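Side-chain contacts in photoreceptor-histidine kinase BphP (Stigmatella aurantiaca DW4/3-1, PDB 6BAF), which probably senses red and far-red light through a bound bilin chromophore and passes the signal to a histidine kinase output: residues 43-46 against 47-51; 84-87 against 88-91. All coordinates share one frame; numbering follows the deposited sequence.

Contact 1: residues 43-46 against 47-51; sequences NSAE and QLLGA
Gln-47 reaches back past the N-cap, extended beyond CG, and its OE1 takes two hydrogen bonds, from Asn-43 ND2 and Ser-44 N. Asn-43 ND2 gives the shorter, 2.8 Å to Gln-47 OE1, from above the carbonyl plane, while OE1 lies close to the amide plane of Asn-43; the two amides are turned 53° apart. The second comes from the other face of the Gln-47 amide, where Ser-44 N reaches OE1 at 3.0 Å. In return Gln-47 N donates to Ser-44 OG at 3.1 Å. These reciprocal bonds make a capping box, with Ser-44 as N-cap of the short helix 45-48 in the PAS region. Ser-44 chi1 (55°) turns OG in over the backbone, within reach of that N-H, and Gln-47 CG packs against the same oxygen at 3.2 Å. One turn on, Leu-49 N donates to Ala-45 O at 2.8 Å, whereas the bonds of Leu-48 N to Ser-44 O and Ala-45 O are weak. A type II beta turn from Leu-48 to Ala-51 follows, closed by Ala-51 N on Leu-48 O at 3.0 Å. Water 1 donates to both Glu-46 O and Leu-49 O, bridging the two carbonyls at the helix's end.

Contact 2: residues 84-87 against 88-91; sequences WRVD and GVDR
The closed end of the beta hairpin formed by strands 80-85 and 90-100 brings Arg-85 and Asp-90 together as an antiparallel non-hydrogen-bonded pair. The two form a bidentate salt bridge through the guanidinium's NE side: Arg-85 NE donates to Asp-90 OD1 at 2.7 Å, on its syn lone pair, and NH2 reaches Asp-90 OD2 at 2.9 Å. Guanidinium and carboxylate planes lie only 11° apart. Arg-85 leaves the backbone extended, CG anti to N (chi1 -170°), then bends at chi3 (-85°) to set NE and NH2 opposite the two oxygens. An alanine here would remove both donors and is likely to leave the Asp-90 carboxylate without its charge partner across the strands. The neighbouring pair, Trp-84 and Arg-91, is hydrogen-bonded: Trp-84 N to Arg-91 O is 2.8 Å and Arg-91 N to Trp-84 O is 2.9 Å. Toward the turn, Val-86 N makes a weak bond to Val-89 O, and Val-86 CG1 lies 4.2 Å from Val-89 CG1. Glu-58 makes a long, weak ion pair with Arg-85 NH1. With one donor for each carboxylate oxygen, the paired charges probably offset one another and limit rotation of both groups on this partly exposed face.

How the contacts relate
Both contacts lie in the PAS region and follow one another along the chain without nesting or crossing. Coming from the N terminus, contact 1 is met first: it closes the short helical turn 45-48, which comes after strand 30-34 and helix 37-41. Helix 59-69 then intervenes before contact 2 closes the hairpin between strand 80-85, the outermost strand, within this chain, at one side of the antiparallel PAS sheet, and strand 90-100. Their centres are about 15 Å apart, yet they touch: Leu-48 CD2 packs on Trp-84 CH2 at 3.5 Å, and Asn-43 lies against Trp-84 and Val-86. Phe-56 touches Asn-43, Leu-48 and Trp-84, joining helix 45-48 to the edge strand.

Contact 1: residues 43-46 against 47-51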
loop_
_atom_site.group_PDB
_atom_site.type_symbol
_atom_site.label_atom_id
_atom_site.label_comp_id
_atom_site.label_asym_id
_atom_site.label_seq_id
_atom_site.Cartn_x
_atom_site.Cartn_y
_atom_site.Cartn_z
ATOM N N ASN A 43 9.973 -28.583 16.573
ATOM C CA ASN A 43 10.181 -28.736 18.011
ATOM C C ASN A 43 8.896 -29.193 18.687
ATOM O O ASN A 43 7.794 -29.013 18.163
ATOM C CB ASN A 43 10.636 -27.435 18.663
ATOM C CG ASN A 43 12.006 -27.031 18.245
ATOM O OD1 ASN A 43 12.170 -26.144 17.419
ATOM N ND2 ASN A 43 13.012 -27.692 18.796
ATOM N N SER A 44 9.044 -29.796 19.866
ATOM C CA SER A 44 7.898 -30.213 20.674
ATOM C C SER A 44 7.479 -29.105 21.644
ATOM O O SER A 44 8.221 -28.150 21.896
ATOM C CB SER A 44 8.238 -31.459 21.472
ATOM O OG SER A 44 9.411 -31.198 22.227
ATOM N N ALA A 45 6.275 -29.249 22.214
ATOM C CA ALA A 45 5.876 -28.333 23.280
ATOM C C ALA A 45 6.864 -28.410 24.436
ATOM O O ALA A 45 7.258 -27.374 24.989
ATOM C CB ALA A 45 4.448 -28.615 23.757
ATOM N N GLU A 46 7.340 -29.622 24.761
ATOM C CA GLU A 46 8.251 -29.768 25.894
ATOM C C GLU A 46 9.553 -29.027 25.647
ATOM O O GLU A 46 10.125 -28.439 26.573
ATOM C CB GLU A 46 8.534 -31.250 26.190
ATOM C CG GLU A 46 7.408 -31.991 26.935
ATOM C CD GLU A 46 6.243 -32.449 26.025
ATOM O OE1 GLU A 46 5.275 -33.058 26.562
ATOM O OE2 GLU A 46 6.291 -32.205 24.781
ATOM N N GLN A 47 10.045 -29.049 24.406
ATOM C CA GLN A 47 11.261 -28.298 24.105
ATOM C C GLN A 47 11.009 -26.800 24.149
ATOM O O GLN A 47 11.934 -26.021 24.416
ATOM C CB GLN A 47 11.790 -28.658 22.718
ATOM C CG GLN A 47 12.363 -30.059 22.562
ATOM C CD GLN A 47 12.787 -30.321 21.119
ATOM O OE1 GLN A 47 12.067 -29.983 20.162
ATOM N NE2 GLN A 47 13.972 -30.892 20.955
ATOM N N LEU A 48 9.781 -26.377 23.855
ATOM C CA LEU A 48 9.467 -24.961 23.725
ATOM C C LEU A 48 9.125 -24.298 25.069
ATOM O O LEU A 48 9.647 -23.225 25.380
ATOM C CB LEU A 48 8.308 -24.799 22.730
ATOM C CG LEU A 48 8.586 -25.102 21.249
ATOM C CD1 LEU A 48 7.279 -25.030 20.470
ATOM C CD2 LEU A 48 9.574 -24.121 20.705
ATOM N N LEU A 49 8.251 -24.906 25.866
ATOM C CA LEU A 49 7.710 -24.199 27.024
ATOM C C LEU A 49 8.810 -23.894 28.035
ATOM O O LEU A 49 9.513 -24.799 28.504
ATOM C CB LEU A 49 6.604 -25.012 27.668
ATOM C CG LEU A 49 5.375 -25.158 26.796
ATOM C CD1 LEU A 49 4.357 -26.064 27.451
ATOM C CD2 LEU A 49 4.793 -23.777 26.505
ATOM N N GLY A 50 8.968 -22.612 28.341
ATOM C CA GLY A 50 9.924 -22.135 29.305
ATOM C C GLY A 50 11.254 -21.746 28.717
ATOM O O GLY A 50 12.081 -21.154 29.431
ATOM N N ALA A 51 11.487 -22.051 27.442
ATOM C CA ALA A 51 12.708 -21.657 26.750
ATOM C C ALA A 51 12.580 -20.211 26.262
ATOM O O ALA A 51 11.472 -19.764 25.933
ATOM C CB ALA A 51 12.960 -22.587 25.557
HETATM O O HOH W 1 9.049 -27.589 28.611
#

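Contact 2: residues 84-87 against 88-91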
loop_
_atom_site.group_PDB
_atom_site.type_symbol
_atom_site.label_atom_id
_atom_site.label_comp_id
_atom_site.label_asym_id
_atom_site.label_seq_id
_atom_site.Cartn_x
_atom_site.Cartn_y
_atom_site.Cartn_z
ATOM N N TRP A 84 13.403 -19.654 11.830
ATOM C CA TRP A 84 13.532 -20.677 12.864
ATOM C C TRP A 84 14.630 -21.673 12.523
ATOM O O TRP A 84 14.442 -22.528 11.651
ATOM C CB TRP A 84 12.211 -21.412 13.044
ATOM C CG TRP A 84 11.561 -20.927 14.230
ATOM C CD1 TRP A 84 10.934 -19.722 14.376
ATOM C CD2 TRP A 84 11.425 -21.583 15.463
ATOM N NE1 TRP A 84 10.429 -19.582 15.642
ATOM C CE2 TRP A 84 10.698 -20.709 16.329
ATOM C CE3 TRP A 84 11.816 -22.813 15.925
ATOM C CZ2 TRP A 84 10.368 -21.028 17.622
ATOM C CZ3 TRP A 84 11.486 -23.122 17.209
ATOM C CH2 TRP A 84 10.764 -22.229 18.046
ATOM N N ARG A 85 15.739 -21.611 13.260
ATOM C CA ARG A 85 16.836 -22.570 13.122
ATOM C C ARG A 85 16.602 -23.721 14.090
ATOM O O ARG A 85 16.774 -23.569 15.301
ATOM C CB ARG A 85 18.183 -21.903 13.400
ATOM C CG ARG A 85 19.404 -22.771 13.040
ATOM C CD ARG A 85 20.598 -21.904 12.752
ATOM N NE ARG A 85 20.552 -21.490 11.353
ATOM C CZ ARG A 85 21.463 -20.721 10.751
ATOM N NH1 ARG A 85 22.500 -20.235 11.439
ATOM N NH2 ARG A 85 21.310 -20.405 9.463
ATOM N N VAL A 86 16.230 -24.880 13.568
ATOM C CA VAL A 86 15.920 -25.988 14.461
ATOM C C VAL A 86 17.063 -27.000 14.461
ATOM O O VAL A 86 17.718 -27.190 15.498
ATOM C CB VAL A 86 14.559 -26.633 14.122
ATOM C CG1 VAL A 86 14.416 -26.904 12.604
ATOM C CG2 VAL A 86 14.349 -27.885 14.945
ATOM N N ASP A 87 17.354 -27.646 13.332
ATOM C CA ASP A 87 18.432 -28.634 13.451
ATOM C C ASP A 87 19.473 -28.823 12.330
ATOM O O ASP A 87 19.919 -29.946 12.133
ATOM C CB ASP A 87 17.798 -30.008 13.735
ATOM C CG ASP A 87 18.486 -30.747 14.894
ATOM O OD1 ASP A 87 17.828 -31.608 15.531
ATOM O OD2 ASP A 87 19.675 -30.447 15.176
ATOM N N GLY A 88 19.900 -27.794 11.601
ATOM C CA GLY A 88 19.335 -26.458 11.530
ATOM C C GLY A 88 20.055 -25.909 10.323
ATOM O O GLY A 88 21.142 -25.366 10.524
ATOM N N VAL A 89 19.540 -25.988 9.086
ATOM C CA VAL A 89 18.148 -25.903 8.550
ATOM C C VAL A 89 17.231 -24.841 9.199
ATOM O O VAL A 89 16.678 -24.977 10.299
ATOM C CB VAL A 89 17.405 -27.296 8.452
ATOM C CG1 VAL A 89 17.255 -28.040 9.752
ATOM C CG2 VAL A 89 16.028 -27.092 7.807
ATOM N N ASP A 90 17.097 -23.771 8.415
ATOM C CA ASP A 90 16.211 -22.654 8.674
ATOM C C ASP A 90 14.834 -22.882 8.073
ATOM O O ASP A 90 14.700 -23.395 6.959
ATOM C CB ASP A 90 16.784 -21.371 8.082
ATOM C CG ASP A 90 18.007 -20.915 8.797
ATOM O OD1 ASP A 90 18.232 -21.407 9.923
ATOM O OD2 ASP A 90 18.745 -20.069 8.247
ATOM N N ARG A 91 13.814 -22.452 8.807
ATOM C CA ARG A 91 12.454 -22.354 8.305
ATOM C C ARG A 91 12.027 -20.890 8.390
ATOM O O ARG A 91 12.434 -20.160 9.305
ATOM C CB ARG A 91 11.515 -23.250 9.096
ATOM C CG ARG A 91 11.662 -24.745 8.849
ATOM C CD ARG A 91 11.397 -25.417 10.152
ATOM N NE ARG A 91 10.523 -26.588 10.110
ATOM C CZ ARG A 91 10.926 -27.831 10.358
ATOM N NH1 ARG A 91 12.208 -28.075 10.648
ATOM N NH2 ARG A 91 10.039 -28.823 10.336
#